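SusD-like carbohydrate binding protein (Bacteroides vulgatus, PDB 3LEW) probably binds carbohydrate at the bacterial outer membrane as a member of the SusD family, helping to take up nutrient glycans. Local coordinates at residues V59-K64 against T69-S74; F453-K458 against P463-Y468. One frame throughout, in Å; residues are numbered along the deposited sequence. Where two conformers were deposited one is given.

Interaction 1 of 2, residues V59-K64 against T69-S74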
loop_
_atom_site.group_PDB
_atom_site.type_symbol
_atom_site.label_atom_id
_atom_site.label_comp_id
_atom_site.label_asym_id
_atom_site.label_seq_id
_atom_site.Cartn_x
_atom_site.Cartn_y
_atom_site.Cartn_z
ATOM N N VAL A 59 -3.588 -13.665 -0.838
ATOM C CA VAL A 59 -3.278 -13.801 0.593
ATOM C C VAL A 59 -4.393 -14.584 1.263
ATOM O O VAL A 59 -5.568 -14.311 1.017
ATOM C CB VAL A 59 -3.111 -12.394 1.249
ATOM C CG1 VAL A 59 -3.002 -12.461 2.794
ATOM C CG2 VAL A 59 -1.889 -11.664 0.627
ATOM N N VAL A 60 -4.001 -15.582 2.059
ATOM C CA VAL A 60 -4.855 -16.371 2.929
ATOM C C VAL A 60 -4.534 -16.021 4.387
ATOM O O VAL A 60 -3.368 -16.205 4.801
ATOM C CB VAL A 60 -4.530 -17.894 2.740
ATOM C CG1 VAL A 60 -5.401 -18.768 3.620
ATOM C CG2 VAL A 60 -4.634 -18.327 1.249
ATOM N N LEU A 61 -5.526 -15.606 5.156
ATOM C CA LEU A 61 -5.361 -15.331 6.573
ATOM C C LEU A 61 -5.624 -16.600 7.399
ATOM O O LEU A 61 -6.578 -17.360 7.144
ATOM C CB LEU A 61 -6.266 -14.184 7.019
ATOM C CG LEU A 61 -5.683 -12.776 6.987
ATOM C CD1 LEU A 61 -4.621 -12.521 8.063
ATOM C CD2 LEU A 61 -5.113 -12.396 5.559
ATOM N N ASN A 62 -4.777 -16.824 8.402
ATOM C CA ASN A 62 -5.107 -17.810 9.416
ATOM C C ASN A 62 -6.140 -17.234 10.396
ATOM O O ASN A 62 -6.741 -16.169 10.170
ATOM C CB ASN A 62 -3.823 -18.460 10.056
ATOM C CG ASN A 62 -3.075 -17.524 10.978
ATOM O OD1 ASN A 62 -3.629 -16.501 11.392
ATOM N ND2 ASN A 62 -1.818 -17.866 11.315
ATOM N N SER A 63 -6.355 -17.949 11.481
ATOM C CA SER A 63 -7.367 -17.711 12.492
ATOM C C SER A 63 -6.899 -16.801 13.625
ATOM O O SER A 63 -7.631 -16.616 14.606
ATOM C CB SER A 63 -7.715 -19.061 13.146
ATOM O OG SER A 63 -6.666 -19.536 13.992
ATOM N N LYS A 64 -5.655 -16.343 13.562
ATOM C CA LYS A 64 -5.121 -15.588 14.668
ATOM C C LYS A 64 -5.696 -14.173 14.689
ATOM O O LYS A 64 -6.376 -13.697 13.772
ATOM C CB LYS A 64 -3.611 -15.548 14.631
ATOM C CG LYS A 64 -2.930 -16.882 14.702
ATOM C CD LYS A 64 -3.051 -17.503 16.066
ATOM C CE LYS A 64 -2.382 -18.843 16.051
ATOM N NZ LYS A 64 -2.540 -19.575 17.315
ATOM N N THR A 69 -11.005 -11.025 9.543
ATOM C CA THR A 69 -12.248 -10.464 9.054
ATOM C C THR A 69 -12.029 -9.655 7.751
ATOM O O THR A 69 -12.933 -9.533 6.972
ATOM C CB THR A 69 -12.990 -9.632 10.087
ATOM O OG1 THR A 69 -12.170 -8.524 10.504
ATOM C CG2 THR A 69 -13.414 -10.496 11.345
ATOM N N HIS A 70 -10.844 -9.106 7.554
ATOM C CA HIS A 70 -10.471 -8.413 6.320
ATOM C C HIS A 70 -10.403 -9.405 5.183
ATOM O O HIS A 70 -10.911 -9.115 4.085
ATOM C CB HIS A 70 -9.125 -7.618 6.455
ATOM C CG HIS A 70 -9.072 -6.729 7.656
ATOM N ND1 HIS A 70 -9.132 -7.236 8.934
ATOM C CD2 HIS A 70 -8.956 -5.381 7.793
ATOM C CE1 HIS A 70 -9.077 -6.236 9.807
ATOM N NE2 HIS A 70 -8.955 -5.098 9.144
ATOM N N ASN A 71 -9.801 -10.584 5.425
ATOM C CA ASN A 71 -9.731 -11.624 4.410
ATOM C C ASN A 71 -11.139 -12.060 3.986
ATOM O O ASN A 71 -11.342 -12.431 2.837
ATOM C CB ASN A 71 -8.866 -12.777 4.921
ATOM C CG ASN A 71 -8.309 -13.690 3.826
ATOM O OD1 ASN A 71 -8.301 -14.919 4.016
ATOM N ND2 ASN A 71 -7.751 -13.118 2.743
ATOM N N GLU A 72 -12.091 -12.001 4.909
ATOM C CA GLU A 72 -13.497 -12.345 4.698
ATOM C C GLU A 72 -14.322 -11.245 4.018
ATOM O O GLU A 72 -15.497 -11.476 3.631
ATOM C CB GLU A 72 -14.170 -12.544 6.054
ATOM C CG GLU A 72 -13.671 -13.669 6.875
ATOM C CD GLU A 72 -14.545 -13.915 8.072
ATOM O OE1 GLU A 72 -15.021 -12.948 8.699
ATOM O OE2 GLU A 72 -14.777 -15.089 8.384
ATOM N N PHE A 73 -13.745 -10.048 3.939
ATOM C CA PHE A 73 -14.410 -8.823 3.442
ATOM C C PHE A 73 -15.438 -8.222 4.395
ATOM O O PHE A 73 -16.264 -7.382 3.993
ATOM C CB PHE A 73 -15.000 -9.001 2.026
ATOM C CG PHE A 73 -13.961 -9.224 0.975
ATOM C CD1 PHE A 73 -13.322 -8.172 0.360
ATOM C CD2 PHE A 73 -13.635 -10.496 0.593
ATOM C CE1 PHE A 73 -12.333 -8.392 -0.604
ATOM C CE2 PHE A 73 -12.689 -10.724 -0.334
ATOM C CZ PHE A 73 -12.019 -9.677 -0.947
ATOM N N SER A 74 -15.426 -8.632 5.659
ATOM C CA SER A 74 -16.385 -8.028 6.594
ATOM C C SER A 74 -15.860 -6.798 7.377
ATOM O O SER A 74 -16.688 -5.994 7.846
ATOM C CB SER A 74 -16.933 -9.076 7.547
ATOM O OG SER A 74 -15.945 -9.469 8.428
#
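L61, at the end of strand 59-61, lies nearest N71 of helix 68-71, their CA atoms 6.1 Å apart, and the side chain of N71 reaches over to the strand backbone. Its carboxamide takes up both a donor and an acceptor there. ND2 donates to O of V59 at 3.0 Å, arriving above the carbonyl plane and along a bent path (150°), while OD1 accepts from N of L61 at 3.1 Å in an almost straight bond (171°), although that N-H stands well above the plane of the N71 carbonyl. The amide carries a donor and an acceptor on the same carbon, and asparagine is short enough to do this close to the helix. The torsion at CA puts CG of N71 opposite its own backbone N (chi1 -160°), which carries the amide toward the strand. ND2 also donates to O of A54, at the end of helix 46-54, so three bonds fix the rotation of the buried amide.

The strand is one of a two-stranded antiparallel sheet with 286-288, and V60 pairs with N287 by backbone bonds. N71 thus meets backbone groups of V59 and L61 that flank this pairing residue, and ties the sheet to the short helix. A leucine here would probably leave O of V59 and N of L61 without these polar partners in a buried place.

Apolar contact completes the join. CB of L61 lies 3.6 Å from CB of N71, and CD2 of L61 approaches the same CB at 3.8 Å, so the leucine crosses the CB of the asparagine at a slant. The chain leaves the helix in a Schellman motif, F73 at positive phi, with N of F73 bonded to O of H70 and N of S74 to O of T69. Past the strand, OD1 of N62 accepts from N of K64, an Asx turn.

Interaction 2 of 2, residues F453-K458 against P463-Y468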
loop_
_atom_site.group_PDB
_atom_site.type_symbol
_atom_site.label_atom_id
_atom_site.label_comp_id
_atom_site.label_asym_id
_atom_site.label_seq_id
_atom_site.Cartn_x
_atom_site.Cartn_y
_atom_site.Cartn_z
ATOM N N PHE A 453 -14.388 -17.801 -0.025
ATOM C CA PHE A 453 -14.555 -17.905 -1.489
ATOM C C PHE A 453 -15.664 -17.015 -2.110
ATOM O O PHE A 453 -15.925 -17.070 -3.320
ATOM C CB PHE A 453 -14.892 -19.373 -1.821
ATOM C CG PHE A 453 -13.816 -20.317 -1.406
ATOM C CD1 PHE A 453 -12.622 -20.347 -2.091
ATOM C CD2 PHE A 453 -13.970 -21.108 -0.284
ATOM C CE1 PHE A 453 -11.581 -21.193 -1.689
ATOM C CE2 PHE A 453 -12.927 -21.971 0.104
ATOM C CZ PHE A 453 -11.748 -21.991 -0.608
ATOM N N ASN A 454 -16.328 -16.256 -1.261
ATOM C CA ASN A 454 -17.402 -15.350 -1.677
ATOM C C ASN A 454 -17.526 -14.260 -0.648
ATOM O O ASN A 454 -16.814 -14.267 0.361
ATOM C CB ASN A 454 -18.714 -16.120 -1.806
ATOM C CG ASN A 454 -18.956 -17.010 -0.625
ATOM O OD1 ASN A 454 -18.702 -18.218 -0.694
ATOM N ND2 ASN A 454 -19.370 -16.426 0.484
ATOM N N PHE A 455 -18.386 -13.270 -0.927
ATOM C CA PHE A 455 -18.587 -12.168 -0.026
ATOM C C PHE A 455 -19.449 -12.601 1.158
ATOM O O PHE A 455 -20.070 -13.662 1.086
ATOM C CB PHE A 455 -19.235 -10.993 -0.762
ATOM C CG PHE A 455 -18.341 -10.325 -1.723
ATOM C CD1 PHE A 455 -17.095 -9.818 -1.314
ATOM C CD2 PHE A 455 -18.735 -10.120 -3.038
ATOM C CE1 PHE A 455 -16.264 -9.134 -2.218
ATOM C CE2 PHE A 455 -17.919 -9.429 -3.942
ATOM C CZ PHE A 455 -16.658 -8.934 -3.516
ATOM N N PRO A 456 -19.478 -11.818 2.252
ATOM C CA PRO A 456 -20.203 -12.265 3.447
ATOM C C PRO A 456 -21.684 -12.575 3.234
ATOM O O PRO A 456 -22.229 -13.426 3.928
ATOM C CB PRO A 456 -20.053 -11.071 4.396
ATOM C CG PRO A 456 -18.795 -10.509 4.067
ATOM C CD PRO A 456 -18.653 -10.636 2.571
ATOM N N ASP A 457 -22.333 -11.919 2.276
ATOM C CA ASP A 457 -23.757 -12.196 2.021
ATOM C C ASP A 457 -23.974 -13.286 0.940
ATOM O O ASP A 457 -25.062 -13.399 0.328
ATOM C CB ASP A 457 -24.441 -10.906 1.628
ATOM C CG ASP A 457 -24.096 -10.461 0.234
ATOM O OD1 ASP A 457 -23.046 -10.891 -0.302
ATOM O OD2 ASP A 457 -24.894 -9.667 -0.325
ATOM N N LYS A 458 -22.913 -14.055 0.703
ATOM C CA LYS A 458 -22.849 -15.172 -0.256
ATOM C C LYS A 458 -22.907 -14.707 -1.710
ATOM O O LYS A 458 -23.040 -15.521 -2.615
ATOM C CB LYS A 458 -23.945 -16.212 0.016
ATOM C CG LYS A 458 -23.979 -16.694 1.452
ATOM C CD LYS A 458 -22.649 -17.272 1.902
ATOM C CE LYS A 458 -22.861 -18.529 2.786
ATOM N NZ LYS A 458 -24.013 -18.376 3.751
ATOM N N PRO A 463 -16.561 -7.432 -9.939
ATOM C CA PRO A 463 -16.027 -6.089 -9.901
ATOM C C PRO A 463 -16.961 -5.086 -9.208
ATOM O O PRO A 463 -18.177 -5.250 -9.144
ATOM C CB PRO A 463 -15.879 -5.716 -11.403
ATOM C CG PRO A 463 -15.994 -7.002 -12.138
ATOM C CD PRO A 463 -16.852 -7.879 -11.317
ATOM N N ASN A 464 -16.356 -4.042 -8.670
ATOM C CA ASN A 464 -17.103 -2.900 -8.185
ATOM C C ASN A 464 -18.105 -3.261 -7.086
ATOM O O ASN A 464 -19.249 -2.769 -7.056
ATOM C CB ASN A 464 -17.794 -2.193 -9.338
ATOM C CG ASN A 464 -16.830 -1.633 -10.384
ATOM O OD1 ASN A 464 -15.708 -1.213 -10.081
ATOM N ND2 ASN A 464 -17.285 -1.615 -11.641
ATOM N N SER A 465 -17.682 -4.125 -6.184
ATOM C CA SER A 465 -18.512 -4.511 -5.029
ATOM C C SER A 465 -18.415 -3.501 -3.908
ATOM O O SER A 465 -17.326 -3.018 -3.608
ATOM C CB SER A 465 -18.040 -5.881 -4.503
ATOM O OG SER A 465 -18.701 -6.256 -3.294
ATOM N N LYS A 466 -19.541 -3.286 -3.219
ATOM C CA LYS A 466 -19.552 -2.531 -1.964
ATOM C C LYS A 466 -18.537 -3.039 -0.957
ATOM O O LYS A 466 -18.052 -2.279 -0.149
ATOM C CB LYS A 466 -20.965 -2.546 -1.322
ATOM C CG LYS A 466 -21.400 -3.852 -0.709
ATOM C CD LYS A 466 -22.914 -3.838 -0.377
ATOM C CE LYS A 466 -23.325 -5.096 0.390
ATOM N NZ LYS A 466 -24.816 -5.186 0.664
ATOM N N TYR A 467 -18.210 -4.325 -1.008
ATOM C CA TYR A 467 -17.275 -4.889 -0.044
ATOM C C TYR A 467 -15.815 -4.433 -0.234
ATOM O O TYR A 467 -14.973 -4.676 0.634
ATOM C CB TYR A 467 -17.377 -6.418 -0.022
ATOM C CG TYR A 467 -18.683 -6.914 0.543
ATOM C CD1 TYR A 467 -18.908 -6.895 1.921
ATOM C CD2 TYR A 467 -19.708 -7.425 -0.290
ATOM C CE1 TYR A 467 -20.107 -7.331 2.462
ATOM C CE2 TYR A 467 -20.902 -7.868 0.249
ATOM C CZ TYR A 467 -21.096 -7.813 1.626
ATOM O OH TYR A 467 -22.247 -8.295 2.192
ATOM N N TYR A 468 -15.517 -3.793 -1.372
ATOM C CA TYR A 468 -14.168 -3.323 -1.642
ATOM C C TYR A 468 -13.857 -1.957 -1.041
ATOM O O TYR A 468 -12.710 -1.625 -0.919
ATOM C CB TYR A 468 -13.912 -3.249 -3.146
ATOM C CG TYR A 468 -14.013 -4.554 -3.916
ATOM C CD1 TYR A 468 -13.702 -5.786 -3.316
ATOM C CD2 TYR A 468 -14.257 -4.552 -5.292
ATOM C CE1 TYR A 468 -13.784 -6.968 -4.035
ATOM C CE2 TYR A 468 -14.376 -5.760 -6.030
ATOM C CZ TYR A 468 -14.081 -6.963 -5.399
ATOM O OH TYR A 468 -14.151 -8.173 -6.096
HETATM O O HOH W 1 -25.761 -7.674 1.614
#
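Aromatic contacts dominate where F455 meets Y467 and Y468. The F455 and Y467 planes are close to parallel, 21° apart, but their centroids are 5.0 Å apart and the rings are slid so far that they barely overlap; CD2 of Y467 lies over the rim of the F455 face, 3.5 Å from CG. Y468 meets F455 differently, in an offset edge-to-face pair with planes at 67°, the edge of F455 directed at the tyrosine face and CZ of F455 3.5 Å from CE1 of Y468. With CG beside the backbone N (chi1 -71°), the F455 ring is set with Y467 over one face and Y468 at its edge. The OH of Y468 is bonded to N of V419.

A CH-pi contact adds P456, whose CD sits over one face of the Y467 ring, 3.8 Å from its centroid; CG of K466 lies over the opposite face. Proline suits the place: its ring is rigid, and its CD hydrogens, next to the backbone N, can be directed at the pi face.

Polar groups border the rings. OG of S465 lies over the F455 face, 3.3 Å from CE2, and accepts from N of Y467 in an ST turn. At the exposed rim, a water joins OD2 of D457 to NZ of K466, two opposite charges 4.6 Å apart and short of a salt bridge; OD1 of D457 bonds to OG of S459.

O of F455 accepts from N of K458, closing a type I beta turn, and from ND2 of N454 on the other face of its plane. The whole is an aromatic cluster that joins two arms of the long loop between strand 440-448 and helix 474-479.

In the fold
The centres of interactions 1 and 2 lie about 13 Å apart, on the same side of the chain's centre, and the two touch directly although they belong to distant parts of the sequence. The turn after helix 68-71 makes the junction. F73 adds its ring edge-to-face to F455, with CG of F73 3.9 Å from CD1 of F455, and its CE1 lies 4.0 Å from CE1 of Y468, so it extends the aromatic cluster. Backbone oxygens take part too: O of E72 packs against CD of P456 at 3.4 Å, and O of F73 against CD1 of Y467 at 3.4 Å. Thus the N-terminal and C-terminal family regions meet here.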